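Local structure of putative mandelate racemase (Zymomonas mobilis, 2OX4) at residues A164-V169 / D211-N216; S224-A229 / K256-I261; I237-E242 / P262-E267; E280-D285 / F310-Q315. The protein probably acts as a magnesium-dependent dehydratase (lyase) of the enolase superfamily, related to mandelate racemase. All blocks are in the same frame, centred on the assembly; numbering follows the deposited sequence.

Interaction 1: A164-V169 / D211-N216. With MG (magnesium ion), chain O.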
loop_
_atom_site.group_PDB
_atom_site.type_symbol
_atom_site.label_atom_id
_atom_site.label_comp_id
_atom_site.label_asym_id
_atom_site.label_seq_id
_atom_site.Cartn_x
_atom_site.Cartn_y
_atom_site.Cartn_z
ATOM N N ALA C 164 12.367 23.048 31.574
ATOM C CA ALA C 164 11.506 22.970 30.399
ATOM C C ALA C 164 10.238 23.769 30.642
ATOM O O ALA C 164 9.721 23.834 31.776
ATOM C CB ALA C 164 11.165 21.505 30.087
ATOM N N VAL C 165 9.729 24.371 29.569
ATOM C CA VAL C 165 8.485 25.123 29.607
ATOM C C VAL C 165 7.633 24.795 28.381
ATOM O O VAL C 165 8.164 24.388 27.340
ATOM C CB VAL C 165 8.750 26.662 29.619
ATOM C CG1 VAL C 165 9.521 27.075 30.887
ATOM C CG2 VAL C 165 9.506 27.091 28.362
ATOM N N LYS C 166 6.321 24.990 28.503
ATOM C CA LYS C 166 5.438 24.897 27.343
ATOM C C LYS C 166 4.600 26.151 27.166
ATOM O O LYS C 166 4.069 26.697 28.128
ATOM C CB LYS C 166 4.522 23.675 27.436
ATOM C CG LYS C 166 3.622 23.483 26.193
ATOM C CD LYS C 166 2.858 22.155 26.261
ATOM C CE LYS C 166 1.524 22.283 26.982
ATOM N NZ LYS C 166 0.929 20.909 27.143
ATOM N N VAL C 167 4.468 26.591 25.922
ATOM C CA VAL C 167 3.761 27.829 25.635
ATOM C C VAL C 167 2.965 27.695 24.330
ATOM O O VAL C 167 3.427 27.057 23.372
ATOM C CB VAL C 167 4.752 29.012 25.594
ATOM C CG1 VAL C 167 5.844 28.797 24.540
ATOM C CG2 VAL C 167 4.029 30.333 25.421
ATOM N N ASP C 168 1.756 28.253 24.337
ATOM C CA ASP C 168 0.974 28.481 23.118
ATOM C C ASP C 168 1.261 29.902 22.652
ATOM O O ASP C 168 0.853 30.869 23.309
ATOM C CB ASP C 168 -0.518 28.292 23.407
ATOM C CG ASP C 168 -1.399 28.432 22.157
ATOM O OD1 ASP C 168 -0.945 28.975 21.121
ATOM O OD2 ASP C 168 -2.561 27.985 22.217
ATOM N N VAL C 169 1.954 30.016 21.523
ATOM C CA VAL C 169 2.408 31.317 21.016
ATOM C C VAL C 169 1.525 31.906 19.898
ATOM O O VAL C 169 1.753 33.040 19.467
ATOM C CB VAL C 169 3.904 31.304 20.594
ATOM C CG1 VAL C 169 4.801 30.962 21.784
ATOM C CG2 VAL C 169 4.149 30.315 19.442
ATOM N N ASP C 211 14.372 23.452 27.788
ATOM C CA ASP C 211 13.614 23.034 26.616
ATOM C C ASP C 211 12.307 23.805 26.464
ATOM O O ASP C 211 11.689 24.210 27.447
ATOM C CB ASP C 211 13.382 21.532 26.644
ATOM C CG ASP C 211 14.651 20.760 26.350
ATOM O OD1 ASP C 211 15.305 21.023 25.308
ATOM O OD2 ASP C 211 14.999 19.895 27.171
ATOM N N ILE C 212 11.903 24.014 25.209
ATOM C CA ILE C 212 10.697 24.756 24.893
ATOM C C ILE C 212 9.789 23.834 24.076
ATOM O O ILE C 212 10.189 23.351 23.018
ATOM C CB ILE C 212 11.013 26.021 24.048
ATOM C CG1 ILE C 212 12.000 26.940 24.789
ATOM C CG2 ILE C 212 9.717 26.754 23.697
ATOM C CD1 ILE C 212 12.596 28.065 23.906
ATOM N N ILE C 213 8.591 23.606 24.593
ATOM C CA ILE C 213 7.531 22.894 23.889
ATOM C C ILE C 213 6.534 23.923 23.359
ATOM O O ILE C 213 6.123 24.830 24.082
ATOM C CB ILE C 213 6.814 21.928 24.862
ATOM C CG1 ILE C 213 7.809 20.898 25.412
ATOM C CG2 ILE C 213 5.588 21.276 24.182
ATOM C CD1 ILE C 213 7.428 20.370 26.773
ATOM N N VAL C 214 6.163 23.795 22.088
ATOM C CA VAL C 214 5.175 24.685 21.495
ATOM C C VAL C 214 3.811 23.993 21.369
ATOM O O VAL C 214 3.705 22.921 20.770
ATOM C CB VAL C 214 5.680 25.250 20.139
ATOM C CG1 VAL C 214 4.556 26.011 19.413
ATOM C CG2 VAL C 214 6.907 26.182 20.375
ATOM N N GLU C 215 2.787 24.620 21.941
ATOM C CA GLU C 215 1.432 24.078 22.047
ATOM C C GLU C 215 0.505 24.838 21.091
ATOM O O GLU C 215 0.324 26.049 21.240
ATOM C CB GLU C 215 0.981 24.242 23.512
ATOM C CG GLU C 215 -0.512 24.334 23.799
ATOM C CD GLU C 215 -1.185 22.981 23.841
ATOM O OE1 GLU C 215 -1.440 22.461 24.952
ATOM O OE2 GLU C 215 -1.484 22.429 22.762
ATOM N N ASN C 216 -0.072 24.151 20.098
ATOM C CA ASN C 216 -1.043 24.797 19.192
ATOM C C ASN C 216 -2.525 24.688 19.592
ATOM O O ASN C 216 -3.388 25.357 18.993
ATOM C CB ASN C 216 -0.851 24.328 17.733
ATOM C CG ASN C 216 0.359 24.973 17.042
ATOM O OD1 ASN C 216 0.530 24.847 15.822
ATOM N ND2 ASN C 216 1.204 25.639 17.809
HETATM MG MG MG O . -2.548 20.556 25.330
HETATM O O HOH W 1 -2.005 20.509 27.353
HETATM O O HOH W 2 -2.830 28.160 19.073
HETATM O O HOH W 3 1.424 28.031 19.476
HETATM O O HOH W 4 -3.481 21.016 23.377
HETATM O O HOH W 5 -4.381 21.721 26.261
#

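Interaction 2: S224-A229 / K256-I261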
loop_
_atom_site.group_PDB
_atom_site.type_symbol
_atom_site.label_atom_id
_atom_site.label_comp_id
_atom_site.label_asym_id
_atom_site.label_seq_id
_atom_site.Cartn_x
_atom_site.Cartn_y
_atom_site.Cartn_z
ATOM N N SER C 224 -1.380 25.327 8.247
ATOM C CA SER C 224 -0.794 26.344 9.119
ATOM C C SER C 224 0.260 25.770 10.065
ATOM O O SER C 224 1.233 26.436 10.351
ATOM C CB SER C 224 -1.867 27.103 9.889
ATOM O OG SER C 224 -2.758 26.238 10.564
ATOM N N ALA C 225 0.070 24.533 10.534
ATOM C CA ALA C 225 1.070 23.876 11.386
ATOM C C ALA C 225 2.422 23.730 10.702
ATOM O O ALA C 225 3.457 24.004 11.300
ATOM C CB ALA C 225 0.576 22.511 11.848
ATOM N N ILE C 226 2.411 23.308 9.439
ATOM C CA ILE C 226 3.637 23.124 8.668
ATOM C C ILE C 226 4.312 24.477 8.464
ATOM O O ILE C 226 5.522 24.605 8.624
ATOM C CB ILE C 226 3.347 22.459 7.295
ATOM C CG1 ILE C 226 2.937 20.982 7.473
ATOM C CG2 ILE C 226 4.536 22.582 6.331
ATOM C CD1 ILE C 226 2.337 20.379 6.189
ATOM N N GLN C 227 3.508 25.480 8.139
ATOM C CA GLN C 227 4.010 26.826 7.865
ATOM C C GLN C 227 4.710 27.404 9.092
ATOM O O GLN C 227 5.806 27.977 8.978
ATOM C CB GLN C 227 2.852 27.723 7.439
ATOM C CG GLN C 227 3.285 29.107 6.965
ATOM C CD GLN C 227 2.106 30.004 6.702
ATOM O OE1 GLN C 227 0.959 29.544 6.673
ATOM N NE2 GLN C 227 2.376 31.288 6.470
ATOM N N PHE C 228 4.087 27.245 10.252
ATOM C CA PHE C 228 4.679 27.715 11.498
ATOM C C PHE C 228 5.906 26.912 11.930
ATOM O O PHE C 228 6.885 27.499 12.402
ATOM C CB PHE C 228 3.649 27.771 12.630
ATOM C CG PHE C 228 4.135 28.521 13.834
ATOM C CD1 PHE C 228 4.678 29.798 13.690
ATOM C CD2 PHE C 228 4.067 27.950 15.099
ATOM C CE1 PHE C 228 5.141 30.501 14.802
ATOM C CE2 PHE C 228 4.521 28.644 16.224
ATOM C CZ PHE C 228 5.059 29.922 16.067
ATOM N N ALA C 229 5.870 25.585 11.765
ATOM C CA ALA C 229 7.049 24.748 12.081
ATOM C C ALA C 229 8.315 25.202 11.347
ATOM O O ALA C 229 9.398 25.251 11.940
ATOM C CB ALA C 229 6.772 23.266 11.773
ATOM N N LYS C 256 3.645 15.246 9.287
ATOM C CA LYS C 256 4.999 14.797 9.654
ATOM C C LYS C 256 5.948 14.713 8.459
ATOM O O LYS C 256 7.154 14.889 8.615
ATOM C CB LYS C 256 4.972 13.462 10.394
ATOM C CG LYS C 256 6.352 12.983 10.848
ATOM C CD LYS C 256 6.279 11.762 11.763
ATOM C CE LYS C 256 6.305 12.172 13.233
ATOM N NZ LYS C 256 7.672 12.650 13.618
ATOM N N LYS C 257 5.407 14.467 7.263
ATOM C CA LYS C 257 6.221 14.542 6.046
ATOM C C LYS C 257 6.963 15.878 5.871
ATOM O O LYS C 257 8.053 15.908 5.309
ATOM C CB LYS C 257 5.401 14.237 4.788
ATOM C CG LYS C 257 4.833 12.819 4.728
ATOM C CD LYS C 257 3.930 12.645 3.509
ATOM C CE LYS C 257 3.394 11.202 3.441
ATOM N NZ LYS C 257 2.391 11.064 2.357
ATOM N N LYS C 258 6.374 16.964 6.366
ATOM C CA LYS C 258 6.924 18.299 6.128
ATOM C C LYS C 258 7.403 18.999 7.401
ATOM O O LYS C 258 7.810 20.159 7.345
ATOM C CB LYS C 258 5.904 19.184 5.392
ATOM C CG LYS C 258 5.388 18.610 4.071
ATOM C CD LYS C 258 6.454 18.620 2.993
ATOM C CE LYS C 258 5.815 18.534 1.602
ATOM N NZ LYS C 258 6.789 18.859 0.530
ATOM N N ILE C 259 7.349 18.298 8.536
ATOM C CA ILE C 259 7.709 18.885 9.845
ATOM C C ILE C 259 8.809 18.035 10.471
ATOM O O ILE C 259 8.651 16.823 10.609
ATOM C CB ILE C 259 6.488 18.988 10.828
ATOM C CG1 ILE C 259 5.423 19.951 10.294
ATOM C CG2 ILE C 259 6.953 19.416 12.271
ATOM C CD1 ILE C 259 4.110 19.925 11.075
ATOM N N ASP C 260 9.926 18.646 10.847
ATOM C CA ASP C 260 11.004 17.867 11.453
ATOM C C ASP C 260 10.987 17.831 12.982
ATOM O O ASP C 260 11.640 16.979 13.600
ATOM C CB ASP C 260 12.363 18.289 10.896
ATOM C CG ASP C 260 12.586 17.775 9.483
ATOM O OD1 ASP C 260 12.185 16.623 9.206
ATOM O OD2 ASP C 260 13.135 18.522 8.646
ATOM N N ILE C 261 10.217 18.735 13.582
ATOM C CA ILE C 261 10.153 18.839 15.041
ATOM C C ILE C 261 9.309 17.636 15.500
ATOM O O ILE C 261 8.291 17.344 14.861
ATOM C CB ILE C 261 9.390 20.124 15.450
ATOM C CG1 ILE C 261 10.008 21.386 14.821
ATOM C CG2 ILE C 261 9.275 20.240 16.960
ATOM C CD1 ILE C 261 9.147 22.617 14.996
HETATM O O HOH W 6 7.518 22.615 8.586
#

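Interaction 3: I237-E242 / P262-E267. With MG (magnesium ion), chain O.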
loop_
_atom_site.group_PDB
_atom_site.type_symbol
_atom_site.label_atom_id
_atom_site.label_comp_id
_atom_site.label_asym_id
_atom_site.label_seq_id
_atom_site.Cartn_x
_atom_site.Cartn_y
_atom_site.Cartn_z
ATOM N N ILE C 237 12.945 23.241 19.056
ATOM C CA ILE C 237 11.684 22.993 19.748
ATOM C C ILE C 237 11.664 21.536 20.201
ATOM O O ILE C 237 11.930 20.638 19.413
ATOM C CB ILE C 237 10.484 23.315 18.809
ATOM C CG1 ILE C 237 10.580 24.759 18.304
ATOM C CG2 ILE C 237 9.134 23.030 19.480
ATOM C CD1 ILE C 237 10.670 25.797 19.416
ATOM N N PHE C 238 11.366 21.313 21.482
ATOM C CA PHE C 238 11.476 19.995 22.095
ATOM C C PHE C 238 10.418 19.060 21.484
ATOM O O PHE C 238 10.736 17.979 20.992
ATOM C CB PHE C 238 11.245 20.130 23.608
ATOM C CG PHE C 238 11.688 18.943 24.402
ATOM C CD1 PHE C 238 13.020 18.526 24.382
ATOM C CD2 PHE C 238 10.780 18.244 25.182
ATOM C CE1 PHE C 238 13.434 17.434 25.125
ATOM C CE2 PHE C 238 11.183 17.129 25.932
ATOM C CZ PHE C 238 12.506 16.725 25.905
ATOM N N PHE C 239 9.167 19.498 21.519
ATOM C CA PHE C 239 8.118 18.909 20.698
ATOM C C PHE C 239 6.993 19.899 20.447
ATOM O O PHE C 239 6.980 20.986 21.026
ATOM C CB PHE C 239 7.643 17.521 21.204
ATOM C CG PHE C 239 7.118 17.474 22.627
ATOM C CD1 PHE C 239 5.839 17.946 22.938
ATOM C CD2 PHE C 239 7.866 16.885 23.642
ATOM C CE1 PHE C 239 5.331 17.862 24.243
ATOM C CE2 PHE C 239 7.366 16.807 24.954
ATOM C CZ PHE C 239 6.096 17.301 25.247
ATOM N N TYR C 240 6.062 19.513 19.579
ATOM C CA TYR C 240 5.119 20.427 18.941
ATOM C C TYR C 240 3.773 19.737 19.075
ATOM O O TYR C 240 3.557 18.663 18.482
ATOM C CB TYR C 240 5.533 20.545 17.464
ATOM C CG TYR C 240 4.869 21.617 16.608
ATOM C CD1 TYR C 240 4.345 22.789 17.158
ATOM C CD2 TYR C 240 4.821 21.459 15.213
ATOM C CE1 TYR C 240 3.752 23.775 16.328
ATOM C CE2 TYR C 240 4.241 22.419 14.388
ATOM C CZ TYR C 240 3.711 23.571 14.949
ATOM O OH TYR C 240 3.153 24.510 14.120
ATOM N N GLU C 241 2.893 20.326 19.882
ATOM C CA GLU C 241 1.732 19.624 20.454
ATOM C C GLU C 241 0.403 20.065 19.825
ATOM O O GLU C 241 0.157 21.270 19.646
ATOM C CB GLU C 241 1.677 19.818 21.985
ATOM C CG GLU C 241 0.327 19.441 22.598
ATOM C CD GLU C 241 0.266 19.578 24.113
ATOM O OE1 GLU C 241 1.331 19.726 24.746
ATOM O OE2 GLU C 241 -0.860 19.517 24.671
ATOM N N GLU C 242 -0.451 19.079 19.519
ATOM C CA GLU C 242 -1.816 19.298 19.029
ATOM C C GLU C 242 -1.889 20.287 17.868
ATOM O O GLU C 242 -2.486 21.360 17.972
ATOM C CB GLU C 242 -2.764 19.690 20.161
ATOM C CG GLU C 242 -3.221 18.510 21.035
ATOM C CD GLU C 242 -4.700 18.610 21.389
ATOM O OE1 GLU C 242 -5.060 19.544 22.133
ATOM O OE2 GLU C 242 -5.500 17.762 20.926
ATOM N N PRO C 262 9.714 16.944 16.592
ATOM C CA PRO C 262 8.870 15.850 17.104
ATOM C C PRO C 262 7.449 16.298 17.412
ATOM O O PRO C 262 7.229 17.406 17.914
ATOM C CB PRO C 262 9.566 15.417 18.401
ATOM C CG PRO C 262 11.027 15.827 18.183
ATOM C CD PRO C 262 10.931 17.134 17.409
ATOM N N LEU C 263 6.491 15.435 17.093
ATOM C CA LEU C 263 5.067 15.758 17.267
ATOM C C LEU C 263 4.487 15.103 18.514
ATOM O O LEU C 263 4.837 13.963 18.859
ATOM C CB LEU C 263 4.256 15.337 16.036
ATOM C CG LEU C 263 4.675 15.971 14.703
ATOM C CD1 LEU C 263 3.670 15.565 13.605
ATOM C CD2 LEU C 263 4.731 17.500 14.849
ATOM N N ALA C 264 3.589 15.828 19.176
ATOM C CA ALA C 264 2.891 15.312 20.362
ATOM C C ALA C 264 1.377 15.474 20.268
ATOM O O ALA C 264 0.875 16.453 19.702
ATOM C CB ALA C 264 3.388 16.005 21.616
ATOM N N SER C 265 0.650 14.523 20.847
ATOM C CA SER C 265 -0.811 14.597 20.884
ATOM C C SER C 265 -1.353 13.554 21.849
ATOM O O SER C 265 -0.714 12.540 22.086
ATOM C CB SER C 265 -1.400 14.311 19.504
ATOM O OG SER C 265 -2.780 14.631 19.497
ATOM N N GLY C 266 -2.541 13.797 22.396
ATOM C CA GLY C 266 -3.187 12.742 23.144
ATOM C C GLY C 266 -4.353 13.138 24.001
ATOM O O GLY C 266 -5.139 12.281 24.365
ATOM N N GLU C 267 -4.456 14.417 24.370
ATOM C CA GLU C 267 -5.526 14.797 25.289
ATOM C C GLU C 267 -6.896 14.669 24.640
ATOM O O GLU C 267 -7.897 14.558 25.338
ATOM C CB GLU C 267 -5.324 16.206 25.848
ATOM C CG GLU C 267 -5.515 17.319 24.828
ATOM C CD GLU C 267 -4.949 18.616 25.338
ATOM O OE1 GLU C 267 -3.716 18.796 25.238
ATOM O OE2 GLU C 267 -5.731 19.439 25.856
HETATM MG MG MG O . -2.548 20.556 25.330
HETATM O O HOH W 7 -5.031 15.145 21.018
HETATM O O HOH W 4 -3.481 21.016 23.377
HETATM O O HOH W 5 -4.381 21.721 26.261
HETATM O O HOH W 1 -2.005 20.509 27.353
#

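Interaction 4: E280-D285 / F310-Q315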
loop_
_atom_site.group_PDB
_atom_site.type_symbol
_atom_site.label_atom_id
_atom_site.label_comp_id
_atom_site.label_asym_id
_atom_site.label_seq_id
_atom_site.Cartn_x
_atom_site.Cartn_y
_atom_site.Cartn_z
ATOM N N GLU C 280 0.226 3.085 14.158
ATOM C CA GLU C 280 0.404 2.461 12.839
ATOM C C GLU C 280 1.126 3.390 11.848
ATOM O O GLU C 280 2.039 2.960 11.145
ATOM C CB GLU C 280 -0.944 2.047 12.249
ATOM C CG GLU C 280 -1.621 0.882 12.960
ATOM C CD GLU C 280 -3.059 0.651 12.467
ATOM O OE1 GLU C 280 -3.725 1.628 12.048
ATOM O OE2 GLU C 280 -3.524 -0.506 12.498
ATOM N N ASP C 281 0.737 4.664 11.824
ATOM C CA ASP C 281 1.370 5.655 10.947
ATOM C C ASP C 281 2.696 6.175 11.494
ATOM O O ASP C 281 3.410 6.919 10.795
ATOM C CB ASP C 281 0.461 6.860 10.775
ATOM C CG ASP C 281 -0.769 6.559 9.946
ATOM O OD1 ASP C 281 -1.700 7.375 10.002
ATOM O OD2 ASP C 281 -0.805 5.529 9.242
ATOM N N ARG C 282 2.994 5.815 12.743
ATOM C CA ARG C 282 4.123 6.363 13.514
ATOM C C ARG C 282 4.192 7.907 13.477
ATOM O O ARG C 282 5.261 8.497 13.306
ATOM C CB ARG C 282 5.455 5.681 13.113
ATOM C CG ARG C 282 6.692 6.008 13.997
ATOM C CD ARG C 282 6.397 5.886 15.485
ATOM N NE ARG C 282 7.467 6.376 16.378
ATOM C CZ ARG C 282 7.829 7.657 16.519
ATOM N NH1 ARG C 282 8.760 7.986 17.414
ATOM N NH2 ARG C 282 7.272 8.614 15.780
ATOM N N SER C 283 3.039 8.558 13.607
ATOM C CA SER C 283 2.972 9.996 13.395
ATOM C C SER C 283 3.137 10.826 14.673
ATOM O O SER C 283 3.303 12.039 14.583
ATOM C CB SER C 283 1.661 10.373 12.692
ATOM O OG SER C 283 0.553 9.922 13.451
ATOM N N ILE C 284 3.043 10.182 15.842
ATOM C CA ILE C 284 3.219 10.865 17.154
ATOM C C ILE C 284 4.498 10.346 17.820
ATOM O O ILE C 284 4.686 9.124 17.969
ATOM C CB ILE C 284 2.030 10.608 18.127
ATOM C CG1 ILE C 284 0.701 11.098 17.534
ATOM C CG2 ILE C 284 2.237 11.354 19.427
ATOM C CD1 ILE C 284 -0.511 10.783 18.411
ATOM N N ASP C 285 5.370 11.272 18.217
ATOM C CA ASP C 285 6.618 10.942 18.919
ATOM C C ASP C 285 6.431 10.871 20.435
ATOM O O ASP C 285 7.092 10.085 21.124
ATOM C CB ASP C 285 7.688 11.977 18.550
ATOM C CG ASP C 285 7.995 11.961 17.059
ATOM O OD1 ASP C 285 7.596 12.910 16.353
ATOM O OD2 ASP C 285 8.569 10.950 16.596
ATOM N N PHE C 310 6.664 1.079 19.370
ATOM C CA PHE C 310 6.849 1.982 18.248
ATOM C C PHE C 310 7.885 3.076 18.556
ATOM O O PHE C 310 8.027 4.027 17.778
ATOM C CB PHE C 310 5.497 2.604 17.866
ATOM C CG PHE C 310 4.507 1.595 17.346
ATOM C CD1 PHE C 310 4.470 1.274 15.996
ATOM C CD2 PHE C 310 3.622 0.960 18.213
ATOM C CE1 PHE C 310 3.558 0.323 15.517
ATOM C CE2 PHE C 310 2.710 0.009 17.743
ATOM C CZ PHE C 310 2.689 -0.304 16.395
ATOM N N GLU C 311 8.616 2.908 19.665
ATOM C CA GLU C 311 9.615 3.894 20.137
ATOM C C GLU C 311 8.979 5.285 20.278
ATOM O O GLU C 311 9.469 6.305 19.755
ATOM C CB GLU C 311 10.894 3.897 19.263
ATOM C CG GLU C 311 11.700 2.590 19.416
ATOM C CD GLU C 311 12.956 2.500 18.546
ATOM O OE1 GLU C 311 13.102 3.302 17.589
ATOM O OE2 GLU C 311 13.798 1.602 18.836
ATOM N N VAL C 312 7.864 5.292 20.990
ATOM C CA VAL C 312 7.115 6.496 21.299
ATOM C C VAL C 312 7.169 6.626 22.815
ATOM O O VAL C 312 7.124 5.619 23.529
ATOM C CB VAL C 312 5.645 6.358 20.818
ATOM C CG1 VAL C 312 4.769 7.504 21.315
ATOM C CG2 VAL C 312 5.578 6.284 19.279
ATOM N N THR C 313 7.300 7.851 23.315
ATOM C CA THR C 313 7.327 8.028 24.768
ATOM C C THR C 313 6.098 8.784 25.230
ATOM O O THR C 313 5.287 9.193 24.408
ATOM C CB THR C 313 8.623 8.694 25.251
ATOM O OG1 THR C 313 8.742 9.994 24.687
ATOM C CG2 THR C 313 9.836 7.844 24.878
ATOM N N VAL C 314 5.945 8.937 26.547
ATOM C CA VAL C 314 4.666 9.312 27.123
ATOM C C VAL C 314 4.820 10.512 28.054
ATOM O O VAL C 314 5.730 10.560 28.884
ATOM C CB VAL C 314 4.020 8.134 27.905
ATOM C CG1 VAL C 314 2.600 8.501 28.333
ATOM C CG2 VAL C 314 4.017 6.851 27.057
ATOM N N GLN C 315 3.928 11.483 27.902
ATOM C CA GLN C 315 3.727 12.515 28.930
ATOM C C GLN C 315 2.232 12.575 29.203
ATOM O O GLN C 315 1.482 12.987 28.332
ATOM C CB GLN C 315 4.201 13.889 28.395
ATOM C CG GLN C 315 3.725 15.109 29.251
ATOM C CD GLN C 315 2.913 16.114 28.452
ATOM O OE1 GLN C 315 3.433 16.792 27.564
ATOM N NE2 GLN C 315 1.628 16.213 28.767
HETATM O O HOH W 8 9.743 10.103 22.146
#

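Interaction 1: A164-V169 / D211-N216
Lys-166 lies across Ile-213 and Glu-215 on its way to the metal site. Its CB rests 3.9 Å from CB of Ile-213, and the chain leaves with CG anti to the backbone N (chi1 -177°), which sends it across Ile-213. CG packs on both the carbonyl O and the CG2 methyl of Ile-213; CD presses on that same CG2 at 3.5 Å. A bend at chi3 (89°) then carries CE over to Glu-215, 3.6 Å from OE1. NZ ends beside the magnesium ion without binding it: it donates to water 1 at 3.0 Å, a metal ligand, and forms salt bridges to Glu-241 and Glu-342. Beneath this side chain run the parallel strands 164-167 and 211-215, the second and third of the modified TIM barrel of the enolase superfamily, joined by alternating bonds such as Ile-213 N to Val-165 O (2.9 Å). Ala-164, Lys-166, Asp-211 and Ile-213 share the inner face, while Val-167 and Ile-212 face helix 189-206. An alanine in place of Lys-166 would probably leave water 1 and the carboxylates of Glu-241 and Glu-342 without their shared donor. Glu-215, bent at chi2 (81°), gives OE1 to magnesium at 2.2 Å, while its OE2 accepts from the backbone N of His-217. At the strand ends, Asp-168 OD1 lies 3.2 Å from Glu-215 O, two acceptors, while its OD2 bonds to ND1 of His-217. Water 3 accepts from Val-169 N and donates to Glu-215 O at 2.9 Å.

Interaction 2: S224-A229 / K256-I261
Ile-226 and Lys-258 are tied at the backbone by water 6, which donates to Ile-226 O and to Lys-258 O, each at 2.8 Å. Beside this bridge the contact is aliphatic. The CG2 methyl of Ile-226 and its CD1 both rest on CB of Lys-258, CG2 at 3.8 Å, while CG1 meets CG1 of Ile-259 at 3.9 Å; a single isoleucine thus straddles two consecutive residues. With its CG1 anti to the carbonyl carbon (chi1 -64°), Ile-259 sends CD1 over the helix backbone, 4.0 Å from Ile-226 CA. The CG1 and CG2 branches of Ile-259 fork around the methyl of Ala-229, CG1 lying 3.9 Å from Ala-229 CB. Ile-261 closes the inner end, its CD1 reaching 4.1 Å from the same methyl. These residues join two neighbouring helices of the barrel's outer layer, 222-232 and 250-258, through the turn that leads from the second helix to strand 263-265. On the barrel side Ala-229 and Ile-261 both touch Tyr-240, whose OH bonds to Ala-225 O. In the conformer described, NZ of Lys-258 turns away to a neighbouring subunit, to Asp-260 and two backbone carbonyls there. Carbon surfaces and a bridging water join the two segments, so the fit rests on side-chain shape and the water occupies two carbonyl oxygens that have no donor on the facing segment.

Interaction 3: I237-E242 / P262-E267
Backbone bonds join Tyr-240 and Glu-242 to Pro-262 and Ala-264. Ala-264 N donates to Tyr-240 O at 2.9 Å from well above the carbonyl plane (43°), and Glu-242 N donates to Ala-264 O; the bond from Tyr-240 N to Pro-262 O is bent and weak. Apolar contacts flank this ladder. The Phe-239 ring, swung between the backbone N and carbonyl carbon (chi1 58°), brings CD1 to within 3.4 Å of the Ala-264 methyl, while Tyr-240 and Leu-263 lie side by side, CD2 to CD2 4.0 Å. Strands 239-241 and 263-265 are the parallel arms of a beta-alpha-beta crossover through helix 250-258, the fourth and fifth barrel strands, with metal ligands at or just beyond their C-terminal ends. Metal bonds come next: Glu-241 OE2 lies 3.0 Å from Glu-267 OE1 because both bind magnesium, each at 2.1 Å; neither can donate to the other. Glu-241, extended beyond CG, gives its other oxygen, OE1, to Lys-166, and Glu-267 OE2 bonds to Tyr-44 OH. Charged groups surround the site. The carboxylate of Glu-242 stacks on that of Glu-267, planes 11° apart, with Glu-242 OE1 3.8 Å from Glu-267 OE2; Arg-268 bonds to Glu-242 OE1 and probably eases this crowding of charge. Glu-242 OE1 also accepts from metal-bound water 4, and OE2 from water 7 at 2.7 Å. A leucine in place of Glu-242 would probably leave Arg-268 without this mate and take one partner each from waters 4 and 7. Phe-82 of a neighbouring subunit packs on Glu-242 and Glu-267.

Interaction 4: E280-D285 / F310-Q315
Arg-282 meets Phe-310, Glu-311 and Val-312 at the tight side of this contact. Bent at chi2 (48°), its chain slides past Val-312 and sets the guanidinium edge against successive carbonyls: NE donates to Phe-310 O at 2.8 Å, nearly in the guanidinium plane, and NH1 to Glu-311 O at 3.0 Å, approaching from above that carbonyl plane. Phe-310 CB also packs on Arg-282 CD at 4.2 Å. NH1 and NH2 both hold OD2 of Asp-285, NH2 at 2.8 Å and 55° out of the carboxylate plane, in an end-on salt bridge to a single oxygen. Four bonds therefore fix the rotation of the guanidinium. One of its faces is covered by CG2 of Val-312, 3.5 Å from NE, and by Ile-284 O; the same methyl sits 3.3 Å from Ile-284 O. Both chains arrive here from helix ends: Arg-282 and Glu-311, each at positive phi, are the C-prime residues of Schellman motifs that close helices 271-280 and 296-309, ahead of the sixth and seventh strands of the barrel. The arginine thus serves the carbonyls at the end of the second helix. The other half is looser. Thr-313 N donates to Asp-285 O at 3.1 Å, the first link between those strands, and water 8, 2.8 Å from Asp-285 O, also bonds to OG1 of Thr-313, a partly exposed residue. Asp-285 OD1 turns to Lys-256, while the carboxylate of Glu-311 bonds to Leu-222, Asn-244 and Thr-245 of a neighbouring subunit.

Overall arrangement
All four contacts belong to the C-terminal barrel domain. Interactions 1, 3 and 4 follow its curled sheet: strands 211-215 and 237-241 are neighbours, and strands 263-265 and 286-287 carry the sheet on toward 313-314. Centres of interactions 1 and 3 are about 9 Å apart, 3 and 4 about 10 Å, 1 and 4 about 19 Å. Interaction 2 lies in the helix layer, about 11 Å from interaction 3, and their segments alternate along the chain; the other pairs come in series. Magnesium joins interactions 1 and 3, whose segments supply all three glutamate ligands. Lys-256 to Asp-285 ties interaction 2 to 4, both bordering a neighbouring subunit.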